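NigD-like protein (Bacteroides vulgatus ATCC 8482, PDB 3K6O) is of unknown function, a probable secreted or lipid-anchored protein that pairs an N-terminal OB domain with a C-terminal beta sandwich. Local coordinates at residues Y177-K188 with T200-T208. Residues are numbered along the deposited sequence; the frame is centred on the assembly and turned at random.
Sequences YSPENSELKGIK and TYIFSYPLT
Y205 sits between P179 and G186, just past the paired strands of an antiparallel beta hairpin in the C-terminal beta sandwich domain. I187 and F203 form a hydrogen-bonded pair between strands 186-191 and 199-204. I187 N donates a hydrogen bond to F203 O (2.8 Å), and F203 N donates one to I187 O. Beyond the bridge of G186 with S204, Y205 N donates to K185 O from above its carbonyl plane. The tight part is the Y205 ring. CB of P179 lies 3.9 Å from the ring centroid, almost on the ring normal. G186 CA covers the opposite face, 3.7 Å from the centroid. L184 runs alongside, its CB 3.8 Å from Y205 CD2. With CG of Y205 anti to its carbonyl carbon (chi1 -70°), the ring lies between P179 and G186, and its hydroxyl bonds to Y177 O. Swapping this tyrosine for alanine is likely to open a gap between P179 and G186 and cost Y177 O its hydroxyl partner. The sheet face that carries K188 and I202 is looser. There K188 CG comes only within 4.2 Å of I202 CG1, and I202 is exposed. K188 NZ has its own partner, a salt bridge to D147. At the tight end, Y205 OH donates to Y177 O at 2.7 Å, in the carbonyl plane.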
loop_
_atom_site.group_PDB
_atom_site.type_symbol
_atom_site.label_atom_id
_atom_site.label_comp_id
_atom_site.label_asym_id
_atom_site.label_seq_id
_atom_site.Cartn_x
_atom_site.Cartn_y
_atom_site.Cartn_z
ATOM N N TYR A 177 -5.555 -13.272 0.449
ATOM C CA TYR A 177 -4.105 -13.492 0.298
ATOM C C TYR A 177 -3.266 -12.868 1.454
ATOM O O TYR A 177 -2.039 -12.879 1.404
ATOM C CB TYR A 177 -3.651 -12.975 -1.054
ATOM C CG TYR A 177 -4.333 -13.704 -2.177
ATOM C CD1 TYR A 177 -3.887 -14.928 -2.580
ATOM C CD2 TYR A 177 -5.469 -13.173 -2.798
ATOM C CE1 TYR A 177 -4.530 -15.641 -3.584
ATOM C CE2 TYR A 177 -6.132 -13.859 -3.787
ATOM C CZ TYR A 177 -5.651 -15.080 -4.184
ATOM O OH TYR A 177 -6.292 -15.743 -5.141
ATOM N N SER A 178 -3.943 -12.355 2.488
ATOM C CA SER A 178 -3.275 -11.666 3.563
ATOM C C SER A 178 -2.808 -12.619 4.661
ATOM O O SER A 178 -3.191 -13.800 4.680
ATOM C CB SER A 178 -4.214 -10.620 4.146
ATOM O OG SER A 178 -4.977 -11.191 5.123
ATOM N N PRO A 179 -2.018 -12.104 5.618
ATOM C CA PRO A 179 -1.529 -12.941 6.684
ATOM C C PRO A 179 -2.587 -13.417 7.666
ATOM O O PRO A 179 -2.322 -14.288 8.489
ATOM C CB PRO A 179 -0.504 -12.066 7.406
ATOM C CG PRO A 179 -0.381 -10.851 6.695
ATOM C CD PRO A 179 -1.314 -10.810 5.549
ATOM N N GLU A 180 -3.777 -12.872 7.573
ATOM C CA GLU A 180 -4.914 -13.387 8.328
ATOM C C GLU A 180 -5.438 -14.699 7.787
ATOM O O GLU A 180 -6.198 -15.334 8.468
ATOM C CB GLU A 180 -6.034 -12.378 8.284
ATOM C CG GLU A 180 -5.642 -11.041 8.857
ATOM C CD GLU A 180 -5.831 -10.978 10.335
ATOM O OE1 GLU A 180 -5.844 -12.047 11.032
ATOM O OE2 GLU A 180 -5.962 -9.835 10.811
ATOM N N ASN A 181 -5.064 -15.092 6.553
ATOM C CA ASN A 181 -5.313 -16.438 6.099
ATOM C C ASN A 181 -4.300 -17.405 6.723
ATOM O O ASN A 181 -3.122 -17.397 6.393
ATOM C CB ASN A 181 -5.242 -16.514 4.581
ATOM C CG ASN A 181 -5.632 -17.868 4.048
ATOM O OD1 ASN A 181 -5.592 -18.887 4.762
ATOM N ND2 ASN A 181 -5.991 -17.898 2.757
ATOM N N SER A 182 -4.768 -18.264 7.612
ATOM C CA SER A 182 -3.871 -19.088 8.385
ATOM C C SER A 182 -3.271 -20.232 7.571
ATOM O O SER A 182 -2.322 -20.817 7.989
ATOM C CB SER A 182 -4.621 -19.638 9.607
ATOM O OG SER A 182 -5.563 -20.584 9.127
ATOM N N GLU A 183 -3.815 -20.562 6.415
ATOM C CA GLU A 183 -3.193 -21.589 5.571
ATOM C C GLU A 183 -1.976 -21.057 4.785
ATOM O O GLU A 183 -1.324 -21.839 4.097
ATOM C CB GLU A 183 -4.198 -22.137 4.532
ATOM C CG GLU A 183 -5.508 -22.702 5.095
ATOM C CD GLU A 183 -5.278 -23.958 5.879
ATOM O OE1 GLU A 183 -4.845 -24.951 5.259
ATOM O OE2 GLU A 183 -5.495 -23.942 7.115
ATOM N N LEU A 184 -1.689 -19.757 4.805
ATOM C CA LEU A 184 -0.588 -19.247 3.937
ATOM C C LEU A 184 0.755 -19.143 4.663
ATOM O O LEU A 184 0.856 -18.566 5.741
ATOM C CB LEU A 184 -0.925 -17.897 3.288
ATOM C CG LEU A 184 -2.150 -17.884 2.371
ATOM C CD1 LEU A 184 -2.532 -16.424 2.041
ATOM C CD2 LEU A 184 -1.976 -18.736 1.091
ATOM N N LYS A 185 1.773 -19.708 4.034
ATOM C CA LYS A 185 3.153 -19.611 4.492
ATOM C C LYS A 185 3.775 -18.246 4.165
ATOM O O LYS A 185 4.824 -17.886 4.724
ATOM C CB LYS A 185 3.993 -20.694 3.820
ATOM C CG LYS A 185 3.747 -22.112 4.316
ATOM C CD LYS A 185 4.772 -23.078 3.634
ATOM C CE LYS A 185 4.573 -24.549 4.051
ATOM N NZ LYS A 185 5.825 -25.417 3.883
ATOM N N GLY A 186 3.153 -17.524 3.226
ATOM C CA GLY A 186 3.647 -16.216 2.790
ATOM C C GLY A 186 3.114 -15.841 1.418
ATOM O O GLY A 186 2.199 -16.459 0.924
ATOM N N ILE A 187 3.699 -14.828 0.808
ATOM C CA ILE A 187 3.244 -14.343 -0.469
ATOM C C ILE A 187 4.432 -14.131 -1.382
ATOM O O ILE A 187 5.498 -13.711 -0.941
ATOM C CB ILE A 187 2.414 -13.060 -0.295
ATOM C CG1 ILE A 187 1.844 -12.573 -1.588
ATOM C CG2 ILE A 187 3.230 -11.880 0.277
ATOM C CD1 ILE A 187 0.982 -11.298 -1.292
ATOM N N LYS A 188 4.241 -14.466 -2.644
ATOM C CA LYS A 188 5.242 -14.273 -3.695
ATOM C C LYS A 188 4.646 -13.359 -4.752
ATOM O O LYS A 188 3.524 -13.595 -5.215
ATOM C CB LYS A 188 5.617 -15.607 -4.299
ATOM C CG LYS A 188 6.278 -16.566 -3.316
ATOM C CD LYS A 188 6.838 -17.826 -3.991
ATOM C CE LYS A 188 7.628 -18.721 -2.985
ATOM N NZ LYS A 188 8.100 -20.013 -3.601
ATOM N N THR A 200 10.908 -12.448 -8.509
ATOM C CA THR A 200 9.914 -12.728 -7.471
ATOM C C THR A 200 10.287 -12.112 -6.141
ATOM O O THR A 200 11.323 -12.445 -5.589
ATOM C CB THR A 200 9.797 -14.240 -7.244
ATOM O OG1 THR A 200 9.465 -14.859 -8.477
ATOM C CG2 THR A 200 8.711 -14.577 -6.268
ATOM N N TYR A 201 9.447 -11.227 -5.623
ATOM C CA TYR A 201 9.586 -10.780 -4.246
ATOM C C TYR A 201 8.924 -11.866 -3.385
ATOM O O TYR A 201 7.825 -12.308 -3.722
ATOM C CB TYR A 201 8.892 -9.437 -4.043
ATOM C CG TYR A 201 9.611 -8.261 -4.635
ATOM C CD1 TYR A 201 9.770 -8.130 -6.025
ATOM C CD2 TYR A 201 10.127 -7.248 -3.816
ATOM C CE1 TYR A 201 10.436 -7.043 -6.566
ATOM C CE2 TYR A 201 10.784 -6.139 -4.360
ATOM C CZ TYR A 201 10.932 -6.061 -5.731
ATOM O OH TYR A 201 11.566 -4.990 -6.277
ATOM N N ILE A 202 9.596 -12.301 -2.320
ATOM C CA ILE A 202 9.090 -13.340 -1.427
ATOM C C ILE A 202 8.955 -12.705 -0.033
ATOM O O ILE A 202 9.914 -12.125 0.483
ATOM C CB ILE A 202 10.050 -14.572 -1.346
ATOM C CG1 ILE A 202 10.237 -15.177 -2.746
ATOM C CG2 ILE A 202 9.506 -15.613 -0.396
ATOM C CD1 ILE A 202 11.446 -16.166 -2.934
ATOM N N PHE A 203 7.770 -12.789 0.556
ATOM C CA PHE A 203 7.578 -12.382 1.949
ATOM C C PHE A 203 6.957 -13.528 2.733
ATOM O O PHE A 203 5.851 -13.963 2.415
ATOM C CB PHE A 203 6.646 -11.182 2.028
ATOM C CG PHE A 203 7.085 -10.013 1.191
ATOM C CD1 PHE A 203 8.032 -9.113 1.670
ATOM C CD2 PHE A 203 6.563 -9.824 -0.084
ATOM C CE1 PHE A 203 8.445 -8.012 0.895
ATOM C CE2 PHE A 203 6.965 -8.720 -0.865
ATOM C CZ PHE A 203 7.903 -7.823 -0.374
ATOM N N SER A 204 7.624 -13.995 3.783
ATOM C CA SER A 204 7.053 -15.054 4.600
ATOM C C SER A 204 6.029 -14.495 5.569
ATOM O O SER A 204 6.087 -13.315 5.939
ATOM C CB SER A 204 8.149 -15.793 5.377
ATOM O OG SER A 204 8.782 -14.912 6.273
ATOM N N TYR A 205 5.060 -15.333 5.924
ATOM C CA TYR A 205 4.074 -15.022 6.964
ATOM C C TYR A 205 4.447 -15.905 8.140
ATOM O O TYR A 205 4.887 -17.036 7.915
ATOM C CB TYR A 205 2.670 -15.384 6.495
ATOM C CG TYR A 205 2.099 -14.518 5.419
ATOM C CD1 TYR A 205 2.663 -13.302 5.074
ATOM C CD2 TYR A 205 0.933 -14.890 4.771
ATOM C CE1 TYR A 205 2.097 -12.501 4.104
ATOM C CE2 TYR A 205 0.358 -14.096 3.805
ATOM C CZ TYR A 205 0.923 -12.896 3.480
ATOM O OH TYR A 205 0.300 -12.087 2.559
ATOM N N PRO A 206 4.272 -15.422 9.394
ATOM C CA PRO A 206 3.696 -14.136 9.804
ATOM C C PRO A 206 4.650 -12.957 9.597
ATOM O O PRO A 206 5.874 -13.146 9.468
ATOM C CB PRO A 206 3.440 -14.326 11.296
ATOM C CG PRO A 206 4.493 -15.297 11.697
ATOM C CD PRO A 206 4.659 -16.242 10.550
ATOM N N LEU A 207 4.080 -11.763 9.559
ATOM C CA LEU A 207 4.858 -10.539 9.495
ATOM C C LEU A 207 5.245 -10.111 10.921
ATOM O O LEU A 207 4.364 -9.964 11.788
ATOM C CB LEU A 207 4.037 -9.442 8.841
ATOM C CG LEU A 207 3.462 -9.869 7.463
ATOM C CD1 LEU A 207 2.553 -8.777 6.878
ATOM C CD2 LEU A 207 4.563 -10.263 6.513
ATOM N N THR A 208 6.548 -9.908 11.135
ATOM C CA THR A 208 7.089 -9.434 12.412
ATOM C C THR A 208 7.239 -7.906 12.468
ATOM O O THR A 208 7.478 -7.353 13.553
ATOM C CB THR A 208 8.484 -9.986 12.630
ATOM O OG1 THR A 208 9.333 -9.490 11.590
ATOM C CG2 THR A 208 8.494 -11.513 12.585
#